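Local coordinates for carbon monoxide dehydrogenase (Thermococcus sp. AM4, PDB 6T7J), which probably catalyses, with nickel in its mature active-site cluster, the reversible oxidation of carbon monoxide to carbon dioxide, passing electrons through iron-sulfur clusters to ferredoxin, at residues E615-Y618 / N619-E623; K467-K471 / R472-V476; N308-L311 / M312-V316; I484-M488 / E489-S493. One frame throughout, in Å; residues are numbered along the deposited sequence.

Contact 1: residues E615-Y618 / N619-E623; sequences ETIY and NVILE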
loop_
_atom_site.group_PDB
_atom_site.type_symbol
_atom_site.label_atom_id
_atom_site.label_comp_id
_atom_site.label_asym_id
_atom_site.label_seq_id
_atom_site.Cartn_x
_atom_site.Cartn_y
_atom_site.Cartn_z
ATOM N N GLU A 615 20.642 -14.029 -25.985
ATOM C CA GLU A 615 21.412 -15.269 -25.930
ATOM C C GLU A 615 21.061 -16.083 -24.690
ATOM O O GLU A 615 20.919 -17.312 -24.763
ATOM C CB GLU A 615 22.907 -14.961 -25.975
ATOM C CG GLU A 615 23.425 -14.681 -27.375
ATOM C CD GLU A 615 24.559 -13.677 -27.389
ATOM O OE1 GLU A 615 25.460 -13.785 -26.530
ATOM O OE2 GLU A 615 24.548 -12.782 -28.260
ATOM N N THR A 616 20.898 -15.416 -23.543
ATOM C CA THR A 616 20.546 -16.137 -22.320
ATOM C C THR A 616 19.152 -16.748 -22.417
ATOM O O THR A 616 18.942 -17.900 -22.018
ATOM C CB THR A 616 20.632 -15.214 -21.107
ATOM O OG1 THR A 616 21.912 -14.571 -21.075
ATOM C CG2 THR A 616 20.441 -16.011 -19.823
ATOM N N ILE A 617 18.184 -15.986 -22.934
ATOM C CA ILE A 617 16.823 -16.495 -23.080
ATOM C C ILE A 617 16.803 -17.681 -24.035
ATOM O O ILE A 617 16.144 -18.697 -23.777
ATOM C CB ILE A 617 15.887 -15.363 -23.549
ATOM C CG1 ILE A 617 15.539 -14.438 -22.379
ATOM C CG2 ILE A 617 14.632 -15.926 -24.200
ATOM C CD1 ILE A 617 15.191 -13.025 -22.795
ATOM N N TYR A 618 17.540 -17.579 -25.143
ATOM C CA TYR A 618 17.598 -18.682 -26.094
ATOM C C TYR A 618 18.245 -19.914 -25.475
ATOM O O TYR A 618 17.812 -21.044 -25.727
ATOM C CB TYR A 618 18.355 -18.251 -27.347
ATOM C CG TYR A 618 18.354 -19.299 -28.431
ATOM C CD1 TYR A 618 17.179 -19.641 -29.088
ATOM C CD2 TYR A 618 19.525 -19.950 -28.793
ATOM C CE1 TYR A 618 17.170 -20.599 -30.080
ATOM C CE2 TYR A 618 19.527 -20.909 -29.785
ATOM C CZ TYR A 618 18.347 -21.232 -30.424
ATOM O OH TYR A 618 18.344 -22.187 -31.412
ATOM N N ASN A 619 19.282 -19.719 -24.656
ATOM C CA ASN A 619 19.924 -20.860 -24.010
ATOM C C ASN A 619 18.995 -21.515 -22.996
ATOM O O ASN A 619 18.969 -22.744 -22.874
ATOM C CB ASN A 619 21.229 -20.421 -23.345
ATOM C CG ASN A 619 22.374 -20.312 -24.334
ATOM O OD1 ASN A 619 22.346 -20.925 -25.402
ATOM N ND2 ASN A 619 23.386 -19.526 -23.984
ATOM N N VAL A 620 18.220 -20.711 -22.264
ATOM C CA VAL A 620 17.245 -21.272 -21.332
ATOM C C VAL A 620 16.178 -22.056 -22.091
ATOM O O VAL A 620 15.742 -23.132 -21.654
ATOM C CB VAL A 620 16.634 -20.152 -20.466
ATOM C CG1 VAL A 620 15.258 -20.548 -19.946
ATOM C CG2 VAL A 620 17.564 -19.809 -19.311
ATOM N N ILE A 621 15.756 -21.540 -23.246
ATOM C CA ILE A 621 14.780 -22.254 -24.067
ATOM C C ILE A 621 15.358 -23.579 -24.553
ATOM O O ILE A 621 14.678 -24.611 -24.539
ATOM C CB ILE A 621 14.317 -21.372 -25.240
ATOM C CG1 ILE A 621 13.446 -20.221 -24.729
ATOM C CG2 ILE A 621 13.559 -22.201 -26.267
ATOM C CD1 ILE A 621 13.071 -19.221 -25.799
ATOM N N LEU A 622 16.619 -23.570 -24.993
ATOM C CA LEU A 622 17.260 -24.809 -25.425
ATOM C C LEU A 622 17.377 -25.798 -24.272
ATOM O O LEU A 622 17.240 -27.013 -24.466
ATOM C CB LEU A 622 18.637 -24.510 -26.019
ATOM C CG LEU A 622 18.666 -23.845 -27.397
ATOM C CD1 LEU A 622 20.074 -23.875 -27.972
ATOM C CD2 LEU A 622 17.681 -24.512 -28.344
ATOM N N GLU A 623 17.629 -25.294 -23.062
ATOM C CA GLU A 623 17.665 -26.148 -21.880
ATOM C C GLU A 623 16.312 -26.810 -21.644
ATOM O O GLU A 623 16.229 -28.019 -21.386
ATOM C CB GLU A 623 18.082 -25.320 -20.665
ATOM C CG GLU A 623 18.775 -26.096 -19.567
ATOM C CD GLU A 623 19.368 -25.184 -18.512
ATOM O OE1 GLU A 623 18.775 -25.070 -17.417
ATOM O OE2 GLU A 623 20.426 -24.576 -18.783
#
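Leu622 lies across one face of the Tyr618 ring in a CH-pi contact, its CG 4.1 Å from the ring centroid and offset toward the rim. Its two methyls overhang that rim: CD1 reaches Tyr618 CE2 at 3.5 Å, while CD2 lies 3.9 Å from Tyr618 CZ. The ring meets Leu622 because CG of Tyr618 is anti to the backbone N (chi1 -175°), which carries the phenol past the carbonyl toward the next turn. A branched leucine suits this place, since its fork can sit over the face and reach past the rim. If an alanine stood in place of Tyr618, Leu622 would probably lose the face it rests on. Both residues belong to helix 610-627, one turn apart and joined by the bond from Leu622 N to Tyr618 O, 2.9 Å. The same helical bond runs from Asn619 N to Glu615 O. On the helix's buried side Ile617 CG2 touches Ile621 CD1 at 4.0 Å. These beta-branched chains face the second parallel sheet, both packing on Val446 of strand 444-448. Thr616 OG1 is held outside the pair of segments, by Lys612 O and the hydroxyl of Tyr605.

Contact 2: residues K467-K471 / R472-V476; sequences KELIK and RDVLV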
loop_
_atom_site.group_PDB
_atom_site.type_symbol
_atom_site.label_atom_id
_atom_site.label_comp_id
_atom_site.label_asym_id
_atom_site.label_seq_id
_atom_site.Cartn_x
_atom_site.Cartn_y
_atom_site.Cartn_z
ATOM N N LYS A 467 13.993 -8.884 -32.419
ATOM C CA LYS A 467 14.694 -9.280 -33.636
ATOM C C LYS A 467 15.594 -10.482 -33.385
ATOM O O LYS A 467 15.565 -11.466 -34.137
ATOM C CB LYS A 467 15.531 -8.111 -34.157
ATOM C CG LYS A 467 14.786 -7.063 -34.962
ATOM C CD LYS A 467 15.793 -6.131 -35.625
ATOM C CE LYS A 467 15.228 -4.741 -35.852
ATOM N NZ LYS A 467 14.365 -4.682 -37.062
ATOM N N GLU A 468 16.431 -10.400 -32.347
ATOM C CA GLU A 468 17.368 -11.479 -32.063
ATOM C C GLU A 468 16.640 -12.772 -31.734
ATOM O O GLU A 468 17.162 -13.859 -32.003
ATOM C CB GLU A 468 18.294 -11.085 -30.913
ATOM C CG GLU A 468 19.294 -9.993 -31.256
ATOM C CD GLU A 468 20.309 -10.437 -32.293
ATOM O OE1 GLU A 468 20.422 -9.763 -33.339
ATOM O OE2 GLU A 468 20.991 -11.459 -32.063
ATOM N N LEU A 469 15.436 -12.681 -31.166
ATOM C CA LEU A 469 14.687 -13.894 -30.864
ATOM C C LEU A 469 14.049 -14.482 -32.119
ATOM O O LEU A 469 14.150 -15.689 -32.365
ATOM C CB LEU A 469 13.629 -13.609 -29.796
ATOM C CG LEU A 469 14.178 -13.447 -28.376
ATOM C CD1 LEU A 469 13.053 -13.217 -27.386
ATOM C CD2 LEU A 469 15.009 -14.657 -27.973
ATOM N N ILE A 470 13.401 -13.644 -32.936
ATOM C CA ILE A 470 12.713 -14.185 -34.108
ATOM C C ILE A 470 13.706 -14.682 -35.151
ATOM O O ILE A 470 13.375 -15.564 -35.954
ATOM C CB ILE A 470 11.744 -13.157 -34.726
ATOM C CG1 ILE A 470 12.490 -11.920 -35.220
ATOM C CG2 ILE A 470 10.674 -12.774 -33.754
ATOM C CD1 ILE A 470 11.613 -10.960 -35.986
ATOM N N LYS A 471 14.927 -14.140 -35.174
ATOM C CA LYS A 471 15.921 -14.655 -36.109
ATOM C C LYS A 471 16.436 -16.031 -35.701
ATOM O O LYS A 471 16.959 -16.760 -36.550
ATOM C CB LYS A 471 17.084 -13.667 -36.250
ATOM C CG LYS A 471 18.267 -13.942 -35.333
ATOM C CD LYS A 471 19.533 -13.266 -35.839
ATOM C CE LYS A 471 19.447 -11.754 -35.715
ATOM N NZ LYS A 471 20.798 -11.122 -35.655
ATOM N N ARG A 472 16.293 -16.404 -34.428
ATOM C CA ARG A 472 16.643 -17.735 -33.953
ATOM C C ARG A 472 15.433 -18.661 -33.882
ATOM O O ARG A 472 15.459 -19.649 -33.139
ATOM C CB ARG A 472 17.326 -17.651 -32.585
ATOM C CG ARG A 472 18.477 -16.664 -32.528
ATOM C CD ARG A 472 19.662 -17.222 -31.748
ATOM N NE ARG A 472 20.225 -16.247 -30.815
ATOM C CZ ARG A 472 20.955 -15.194 -31.171
ATOM N NH1 ARG A 472 21.422 -14.365 -30.247
ATOM N NH2 ARG A 472 21.221 -14.964 -32.451
ATOM N N ASP A 473 14.373 -18.349 -34.632
ATOM C CA ASP A 473 13.160 -19.168 -34.693
ATOM C C ASP A 473 12.483 -19.274 -33.324
ATOM O O ASP A 473 12.171 -20.364 -32.841
ATOM C CB ASP A 473 13.460 -20.556 -35.266
ATOM C CG ASP A 473 13.319 -20.606 -36.774
ATOM O OD1 ASP A 473 12.606 -19.747 -37.334
ATOM O OD2 ASP A 473 13.922 -21.504 -37.399
ATOM N N VAL A 474 12.250 -18.122 -32.700
ATOM C CA VAL A 474 11.535 -18.037 -31.431
ATOM C C VAL A 474 10.328 -17.131 -31.634
ATOM O O VAL A 474 10.483 -15.942 -31.944
ATOM C CB VAL A 474 12.428 -17.510 -30.297
ATOM C CG1 VAL A 474 11.674 -17.531 -28.977
ATOM C CG2 VAL A 474 13.706 -18.329 -30.200
ATOM N N LEU A 475 9.131 -17.692 -31.463
ATOM C CA LEU A 475 7.904 -16.919 -31.602
ATOM C C LEU A 475 7.814 -15.880 -30.492
ATOM O O LEU A 475 7.826 -16.220 -29.299
ATOM C CB LEU A 475 6.691 -17.846 -31.580
ATOM C CG LEU A 475 5.308 -17.191 -31.607
ATOM C CD1 LEU A 475 5.137 -16.314 -32.842
ATOM C CD2 LEU A 475 4.222 -18.252 -31.546
ATOM N N VAL A 476 7.721 -14.618 -30.891
ATOM C CA VAL A 476 7.677 -13.476 -29.991
ATOM C C VAL A 476 6.232 -13.024 -29.867
ATOM O O VAL A 476 5.595 -12.683 -30.874
ATOM C CB VAL A 476 8.571 -12.337 -30.511
ATOM C CG1 VAL A 476 8.429 -11.102 -29.667
ATOM C CG2 VAL A 476 10.014 -12.775 -30.535
#
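A Schellman motif ends helix 460-471 inside a beta-alpha-beta unit, with Leu469 and Ile470 supplying the carbonyls and Asp473 as the C-prime residue. Asp473 N donates to Ile470 O at 3.2 Å, from above the carbonyl plane, and the wider, six-to-one bond of the motif, from Val474 N to Leu469 O, 3.1 Å, is weak. Positive phi at Asp473 turns the chain back toward strand 474-478. Side chains close the turn on two flanks. On the polar flank Glu468 joins two cations: OE1 forms a salt bridge with Lys471 NZ at 2.7 Å, met on the syn side, and OE2 a longer one with Arg472 NH1 at 3.5 Å. The carboxylate and guanidinium planes stand 72° apart, so the second pairing is not a flat two-toothed one. Bends at chi2 and chi3 fold the arginine back along the helix end, bringing Glu468 O over one guanidinium face. A leucine in place of Arg472 would probably leave Glu468 OE2 without its charged mate. On the apolar flank Leu469 CB meets Val476 CG2 at 3.8 Å, and Ile470 CG2 packs closely on the same methyl, apolar chains suiting this interface. Asp473 points elsewhere, its carboxylate accepting from Gly503 N and Leu504 N at the start of helix 502-511. Strand 444-448, the unit's other strand, receives Leu469 on Val446, and Ala614 of helix 610-627 touches Glu468.

Contact 3: residues N308-L311 / M312-V316; sequences NEVL and MRLGV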
loop_
_atom_site.group_PDB
_atom_site.type_symbol
_atom_site.label_atom_id
_atom_site.label_comp_id
_atom_site.label_asym_id
_atom_site.label_seq_id
_atom_site.Cartn_x
_atom_site.Cartn_y
_atom_site.Cartn_z
ATOM N N ASN A 308 -3.596 0.835 -26.825
ATOM C CA ASN A 308 -3.522 -0.562 -27.238
ATOM C C ASN A 308 -4.899 -1.215 -27.222
ATOM O O ASN A 308 -5.211 -2.034 -28.090
ATOM C CB ASN A 308 -2.557 -1.333 -26.339
ATOM C CG ASN A 308 -1.114 -1.202 -26.782
ATOM O OD1 ASN A 308 -0.815 -1.226 -27.977
ATOM N ND2 ASN A 308 -0.211 -1.057 -25.819
ATOM N N GLU A 309 -5.733 -0.866 -26.241
ATOM C CA GLU A 309 -7.089 -1.412 -26.189
ATOM C C GLU A 309 -7.882 -1.014 -27.427
ATOM O O GLU A 309 -8.468 -1.867 -28.113
ATOM C CB GLU A 309 -7.809 -0.940 -24.921
ATOM C CG GLU A 309 -7.078 -1.222 -23.618
ATOM C CD GLU A 309 -7.349 -2.610 -23.072
ATOM O OE1 GLU A 309 -7.986 -3.420 -23.779
ATOM O OE2 GLU A 309 -6.921 -2.893 -21.931
ATOM N N VAL A 310 -7.907 0.289 -27.732
ATOM C CA VAL A 310 -8.672 0.733 -28.896
ATOM C C VAL A 310 -8.036 0.233 -30.191
ATOM O O VAL A 310 -8.733 0.030 -31.191
ATOM C CB VAL A 310 -8.845 2.265 -28.899
ATOM C CG1 VAL A 310 -9.736 2.690 -27.748
ATOM C CG2 VAL A 310 -7.503 2.968 -28.831
ATOM N N LEU A 311 -6.723 -0.009 -30.191
ATOM C CA LEU A 311 -6.067 -0.562 -31.371
ATOM C C LEU A 311 -6.476 -2.011 -31.595
ATOM O O LEU A 311 -6.807 -2.409 -32.718
ATOM C CB LEU A 311 -4.550 -0.446 -31.220
ATOM C CG LEU A 311 -3.682 -1.272 -32.171
ATOM C CD1 LEU A 311 -3.598 -0.589 -33.520
ATOM C CD2 LEU A 311 -2.290 -1.484 -31.593
ATOM N N MET A 312 -6.459 -2.816 -30.529
ATOM C CA MET A 312 -6.801 -4.227 -30.648
ATOM C C MET A 312 -8.267 -4.424 -31.003
ATOM O O MET A 312 -8.602 -5.375 -31.718
ATOM C CB MET A 312 -6.479 -4.965 -29.347
ATOM C CG MET A 312 -5.013 -4.935 -28.942
ATOM S SD MET A 312 -4.082 -6.360 -29.524
ATOM C CE MET A 312 -4.929 -7.690 -28.674
ATOM N N ARG A 313 -9.152 -3.552 -30.522
ATOM C CA ARG A 313 -10.574 -3.784 -30.750
ATOM C C ARG A 313 -11.133 -3.055 -31.966
ATOM O O ARG A 313 -11.946 -3.629 -32.697
ATOM C CB ARG A 313 -11.381 -3.399 -29.509
ATOM C CG ARG A 313 -11.779 -4.593 -28.659
ATOM C CD ARG A 313 -11.694 -4.262 -27.184
ATOM N NE ARG A 313 -11.183 -5.385 -26.405
ATOM C CZ ARG A 313 -10.713 -5.279 -25.168
ATOM N NH1 ARG A 313 -10.691 -4.099 -24.565
ATOM N NH2 ARG A 313 -10.268 -6.352 -24.531
ATOM N N LEU A 314 -10.723 -1.811 -32.214
ATOM C CA LEU A 314 -11.331 -0.999 -33.258
ATOM C C LEU A 314 -10.395 -0.676 -34.414
ATOM O O LEU A 314 -10.869 -0.205 -35.454
ATOM C CB LEU A 314 -11.862 0.311 -32.660
ATOM C CG LEU A 314 -12.579 0.155 -31.319
ATOM C CD1 LEU A 314 -12.696 1.490 -30.607
ATOM C CD2 LEU A 314 -13.948 -0.474 -31.523
ATOM N N GLY A 315 -9.095 -0.920 -34.272
ATOM C CA GLY A 315 -8.154 -0.517 -35.296
ATOM C C GLY A 315 -7.718 0.924 -35.200
ATOM O O GLY A 315 -7.218 1.477 -36.184
ATOM N N VAL A 316 -7.903 1.554 -34.043
ATOM C CA VAL A 316 -7.477 2.946 -33.864
ATOM C C VAL A 316 -5.961 3.022 -33.994
ATOM O O VAL A 316 -5.245 2.214 -33.370
ATOM C CB VAL A 316 -7.940 3.478 -32.495
ATOM C CG1 VAL A 316 -7.417 4.886 -32.262
ATOM C CG2 VAL A 316 -9.458 3.437 -32.391
HETATM O O HOH W 1 -8.549 -5.913 -22.222
#
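Val310 packs against Val316 where helix 304-314 ends and the chain turns toward strand 318-320, closing a beta-alpha-beta unit. This side is tight: Val310 CG2 touches Val316 CB at 3.7 Å, and Leu311 CD1 approaches Val316 O at 3.3 Å. Compact valines suit such a short return. The carbonyl of Val310 takes a bond from Leu314 N, 2.9 Å, and a weak one from Val316 N. Gly315 N donates to Leu311 O at 3.1 Å. Gly315 has positive phi, and a side chain there would press against the carbonyl O of Leu314, so glycine fits the bend. The side chain of Asn308, hydrogen-bonded to His518, is about 6 Å from the broken iron-sulfur cluster.

The other side is polar and reaches toward solvent at the partly exposed Arg313. Glu309 and Arg313, a turn apart, run side by side, their charged planes 29° apart. Glu309 bends at chi2 (-85°), which brings its carboxylate beside the guanidinium. Each has a further partner: Glu309 OE2 is bonded to Ser521 OG, and Arg313 NH2 forms a salt bridge with Asp239. Glu309 OE1 pairs with Arg313 NH1 at 2.9 Å, and one water bridges them, donating to Glu309 OE1 at 3.0 Å and accepting from Arg313 NH2 at 2.9 Å.

Contact 4: residues I484-M488 / E489-S493; sequences IAAAM and EGLMS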
loop_
_atom_site.group_PDB
_atom_site.type_symbol
_atom_site.label_atom_id
_atom_site.label_comp_id
_atom_site.label_asym_id
_atom_site.label_seq_id
_atom_site.Cartn_x
_atom_site.Cartn_y
_atom_site.Cartn_z
ATOM N N ILE A 484 3.782 -1.488 -28.720
ATOM C CA ILE A 484 3.802 -0.228 -29.470
ATOM C C ILE A 484 5.138 -0.055 -30.186
ATOM O O ILE A 484 5.182 0.365 -31.352
ATOM C CB ILE A 484 3.491 0.960 -28.544
ATOM C CG1 ILE A 484 2.137 0.763 -27.864
ATOM C CG2 ILE A 484 3.488 2.260 -29.335
ATOM C CD1 ILE A 484 1.805 1.831 -26.848
ATOM N N ALA A 485 6.243 -0.395 -29.518
ATOM C CA ALA A 485 7.563 -0.276 -30.135
ATOM C C ALA A 485 7.705 -1.218 -31.325
ATOM O O ALA A 485 8.191 -0.826 -32.394
ATOM C CB ALA A 485 8.648 -0.558 -29.096
ATOM N N ALA A 486 7.288 -2.474 -31.152
ATOM C CA ALA A 486 7.368 -3.447 -32.234
ATOM C C ALA A 486 6.496 -3.030 -33.410
ATOM O O ALA A 486 6.875 -3.221 -34.572
ATOM C CB ALA A 486 6.962 -4.830 -31.726
ATOM N N ALA A 487 5.328 -2.451 -33.129
ATOM C CA ALA A 487 4.447 -2.002 -34.199
ATOM C C ALA A 487 5.047 -0.818 -34.945
ATOM O O ALA A 487 4.961 -0.745 -36.175
ATOM C CB ALA A 487 3.075 -1.642 -33.628
ATOM N N MET A 488 5.665 0.117 -34.219
ATOM C CA MET A 488 6.259 1.276 -34.877
ATOM C C MET A 488 7.504 0.899 -35.670
ATOM O O MET A 488 7.824 1.559 -36.667
ATOM C CB MET A 488 6.594 2.352 -33.847
ATOM C CG MET A 488 5.381 2.954 -33.165
ATOM S SD MET A 488 5.834 4.210 -31.959
ATOM C CE MET A 488 6.874 3.250 -30.859
ATOM N N GLU A 489 8.221 -0.147 -35.250
ATOM C CA GLU A 489 9.421 -0.540 -35.978
ATOM C C GLU A 489 9.081 -1.254 -37.282
ATOM O O GLU A 489 9.749 -1.046 -38.302
ATOM C CB GLU A 489 10.303 -1.432 -35.106
ATOM C CG GLU A 489 11.534 -1.948 -35.825
ATOM C CD GLU A 489 12.723 -1.017 -35.679
ATOM O OE1 GLU A 489 12.645 -0.074 -34.863
ATOM O OE2 GLU A 489 13.737 -1.232 -36.378
ATOM N N GLY A 490 8.051 -2.094 -37.272
ATOM C CA GLY A 490 7.695 -2.857 -38.450
ATOM C C GLY A 490 7.727 -4.347 -38.192
ATOM O O GLY A 490 7.565 -5.150 -39.114
ATOM N N LEU A 491 7.939 -4.724 -36.931
ATOM C CA LEU A 491 7.989 -6.128 -36.548
ATOM C C LEU A 491 6.615 -6.783 -36.515
ATOM O O LEU A 491 6.532 -7.994 -36.280
ATOM C CB LEU A 491 8.666 -6.269 -35.186
ATOM C CG LEU A 491 10.125 -5.816 -35.135
ATOM C CD1 LEU A 491 10.658 -5.894 -33.717
ATOM C CD2 LEU A 491 10.976 -6.653 -36.079
ATOM N N MET A 492 5.545 -6.021 -36.740
ATOM C CA MET A 492 4.197 -6.571 -36.809
ATOM C C MET A 492 3.549 -6.323 -38.164
ATOM O O MET A 492 2.343 -6.551 -38.314
ATOM C CB MET A 492 3.327 -5.997 -35.687
ATOM C CG MET A 492 3.697 -6.519 -34.309
ATOM S SD MET A 492 2.886 -5.638 -32.961
ATOM C CE MET A 492 3.576 -6.492 -31.546
ATOM N N SER A 493 4.313 -5.859 -39.147
ATOM C CA SER A 493 3.817 -5.687 -40.500
ATOM C C SER A 493 3.891 -7.011 -41.256
ATOM O O SER A 493 4.633 -7.916 -40.867
ATOM C CB SER A 493 4.626 -4.612 -41.221
ATOM O OG SER A 493 6.002 -4.947 -41.262
#
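Ala486, Gly490 and Leu491 meet through peptide groups, the flat groups of a contact in which no aromatic ring takes part. The carbonyl O of Ala486 is gripped twice: Gly490 N donates to it at 3.2 Å, tilted 29° from the carbonyl plane, and Leu491 N at 3.0 Å, tilted 17°. Neither donor stands squarely over the carbonyl, so the oxygen serves both N-H groups with modest departures from its plane. Glu489 N donates to Ala485 O at 2.9 Å as an ordinary helical bond; the step that departs from this pattern is the one from Leu491 N, five residues on from its acceptor.

This is the C-terminal end of helix 480-489, a helix whose first turn carries Cys481 of the broken-cluster pocket. Gly490 breaks the helix with positive phi, at which a side chain would jam against the carbonyl of Glu489, a strain glycine avoids. From Gly490 to Ser493 the chain makes a type I beta turn, reinforced by Ser493 OG donating to Gly490 O at 2.7 Å, a bond that a short hydroxyl can make back to its own turn.

The turn folds Met492 back against the helix. Its chain is extended beyond CG (chi3 -179°), so it reaches far enough for CE to touch Ala486 CB at 3.8 Å and for SD to lie 4.1 Å from Ala487 CB. Alanines suit this surface because their small methyls let the long thioether lie close to the helix. Leu491 CB meets Ala486 CB at 4.1 Å, and the leucine side chain also packs on Val463 and Ala466 of helix 460-471. Met492 also packs on Ala413 of strand 411-415 and on Cys516 and His518 of strand 516-518.

Along the chain the order is contact 3, contact 2, contact 4, contact 1. Each is local and closes no more than a helical turn or a helix end; they follow in series, and none crosses or encloses another. Contact 3 belongs to the first parallel sheet's unit, with strands 297-303 and 318-320. Contact 2 leads into strand 474-478 of the second sheet, and helix 480-489 of contact 4 follows that strand directly. Contact 1 lies on the last helix, 610-627, which packs back against contact 2. Lys467 and Glu489 form a long, weak ion pair between contacts 2 and 4, while Asn308 packs on Ile484, joining contacts 3 and 4.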